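Local structure of organic hydroperoxide resistance protein (6MJN) at residues 85-90 / 101-106. The protein probably reduces organic hydroperoxides by thiol chemistry and so would protect the bacterium from oxidative stress. Residues are numbered along the deposited sequence; the frame is centred on the assembly and turned at random.
Sequences MTSEVS and LGVALH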
loop_
_atom_site.group_PDB
_atom_site.type_symbol
_atom_site.label_atom_id
_atom_site.label_comp_id
_atom_site.label_asym_id
_atom_site.label_seq_id
_atom_site.Cartn_x
_atom_site.Cartn_y
_atom_site.Cartn_z
ATOM N N MET B 85 9.969 2.179 12.771
ATOM C CA MET B 85 9.672 2.940 11.576
ATOM C C MET B 85 8.293 3.575 11.703
ATOM O O MET B 85 7.316 2.884 12.007
ATOM C CB MET B 85 9.713 2.016 10.359
ATOM C CG MET B 85 9.983 2.709 9.076
ATOM S SD MET B 85 11.602 3.507 9.079
ATOM C CE MET B 85 11.045 4.906 8.100
ATOM N N THR B 86 8.237 4.879 11.470
ATOM C CA THR B 86 7.013 5.663 11.414
ATOM C C THR B 86 6.797 6.101 9.968
ATOM O O THR B 86 7.730 6.582 9.317
ATOM C CB THR B 86 7.126 6.897 12.316
ATOM O OG1 THR B 86 7.331 6.486 13.676
ATOM C CG2 THR B 86 5.871 7.729 12.246
ATOM N N SER B 87 5.578 5.935 9.467
ATOM C CA SER B 87 5.199 6.476 8.168
ATOM C C SER B 87 4.001 7.384 8.374
ATOM O O SER B 87 3.088 7.057 9.132
ATOM C CB SER B 87 4.834 5.373 7.175
ATOM O OG SER B 87 3.643 4.745 7.590
ATOM N N GLU B 88 4.015 8.535 7.727
ATOM C CA GLU B 88 2.871 9.429 7.764
ATOM C C GLU B 88 2.412 9.639 6.332
ATOM O O GLU B 88 3.197 10.079 5.485
ATOM C CB GLU B 88 3.236 10.743 8.427
ATOM C CG GLU B 88 2.107 11.748 8.407
ATOM C CD GLU B 88 2.550 13.084 8.964
ATOM O OE1 GLU B 88 3.022 13.116 10.113
ATOM O OE2 GLU B 88 2.451 14.094 8.239
ATOM N N VAL B 89 1.159 9.307 6.062
ATOM C CA VAL B 89 0.622 9.311 4.705
ATOM C C VAL B 89 -0.529 10.301 4.657
ATOM O O VAL B 89 -1.430 10.259 5.508
ATOM C CB VAL B 89 0.171 7.907 4.277
ATOM C CG1 VAL B 89 -0.682 7.968 2.979
ATOM C CG2 VAL B 89 1.416 7.008 4.096
ATOM N N SER B 90 -0.475 11.216 3.692
ATOM C CA SER B 90 -1.512 12.221 3.538
ATOM C C SER B 90 -2.155 12.083 2.165
ATOM O O SER B 90 -1.507 11.708 1.183
ATOM C CB SER B 90 -0.957 13.640 3.706
ATOM O OG SER B 90 -0.588 13.856 5.046
ATOM N N LEU B 101 -1.088 10.802 -3.063
ATOM C CA LEU B 101 -0.507 10.573 -1.747
ATOM C C LEU B 101 0.788 11.370 -1.585
ATOM O O LEU B 101 1.514 11.606 -2.559
ATOM C CB LEU B 101 -0.216 9.077 -1.542
ATOM C CG LEU B 101 -1.390 8.094 -1.692
ATOM C CD1 LEU B 101 -0.886 6.678 -1.464
ATOM C CD2 LEU B 101 -2.461 8.437 -0.701
ATOM N N GLY B 102 1.048 11.802 -0.345
ATOM C CA GLY B 102 2.371 12.235 0.073
ATOM C C GLY B 102 2.768 11.500 1.324
ATOM O O GLY B 102 1.922 11.024 2.091
ATOM N N VAL B 103 4.087 11.370 1.551
ATOM C CA VAL B 103 4.618 10.486 2.594
ATOM C C VAL B 103 5.792 11.155 3.298
ATOM O O VAL B 103 6.668 11.741 2.649
ATOM C CB VAL B 103 5.088 9.124 2.016
ATOM C CG1 VAL B 103 5.591 8.182 3.139
ATOM C CG2 VAL B 103 4.002 8.448 1.191
ATOM N N ALA B 104 5.817 11.052 4.632
ATOM C CA ALA B 104 6.995 11.355 5.436
ATOM C C ALA B 104 7.362 10.099 6.209
ATOM O O ALA B 104 6.493 9.478 6.827
ATOM C CB ALA B 104 6.746 12.528 6.397
ATOM N N LEU B 105 8.637 9.711 6.150
ATOM C CA LEU B 105 9.148 8.539 6.846
ATOM C C LEU B 105 10.083 8.991 7.955
ATOM O O LEU B 105 10.883 9.911 7.759
ATOM C CB LEU B 105 9.902 7.620 5.871
ATOM C CG LEU B 105 9.045 6.982 4.763
ATOM C CD1 LEU B 105 9.946 6.122 3.880
ATOM C CD2 LEU B 105 7.921 6.139 5.345
ATOM N N HIS B 106 9.986 8.371 9.123
ATOM C CA HIS B 106 10.911 8.706 10.199
ATOM C C HIS B 106 11.451 7.423 10.796
ATOM O O HIS B 106 10.698 6.658 11.404
ATOM C CB HIS B 106 10.228 9.546 11.278
ATOM C CG HIS B 106 11.135 9.893 12.414
ATOM N ND1 HIS B 106 12.276 10.645 12.247
ATOM C CD2 HIS B 106 11.094 9.560 13.724
ATOM C CE1 HIS B 106 12.889 10.780 13.407
ATOM N NE2 HIS B 106 12.195 10.128 14.321
HETATM O O HOH W 1 6.666 9.753 9.832
#
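Thr86, Glu88 and Ser90 face His106, Ala104 and Gly102 as hydrogen-bonded pairs of an antiparallel hairpin, the strand axes 4.7 Å apart and running at 160°. Six backbone N-H...O=C bonds join them, two to each pair, from 2.8 Å for Glu88 N to Ala104 O up to 3.0 Å for Gly102 N to Ser90 O. Between these pairs, Ser87 with Leu105 and Val89 with Val103 form the non-hydrogen-bonded positions, where CA-H groups approach carbonyl oxygens, as Val103 CA does Glu88 O at 3.2 Å.

Met85, Ser87, Val89, Leu101, Val103 and Leu105 supply the buried face. The Met85 chain bends at both chi2 (62°) and chi3, which brings CE across to strand 101-106, 3.7 Å from Leu105 CB, the two side chains meeting at a slant. Leu105 in turn lays CD2 against Ser87 CB, also at 3.7 Å. Val89 divides its branches: CG2 lies alongside Val103 CG2, both valines pointing the same way, whereas CG1, anti to the backbone N (chi1 167°), meets Leu101 CD2 at 4.1 Å. The other face is partly exposed at Thr86, Glu88, Ala104 and His106, with Thr86 CB packed beside His106 CB, while Ser90 there is buried; a water donates to Ala104 O and, weakly, to Thr86 O.

The buried face rests on helix 53-76, with Met85 and Leu105 against Phe65, Val89 against Ala58 and Ser87 OG hydrogen-bonded to Ala58 O. Strand 140-146 continues the sheet beyond 101-106, and its Ser143 OG is hydrogen-bonded to His106 ND1. Along the other edge of 85-90 an antiparallel strand of the second subunit extends the sheet across the dimer interface, where Ser90 OG is hydrogen-bonded to Thr14 OG1 of that subunit, consistent with the intertwined dimers of the OsmC family.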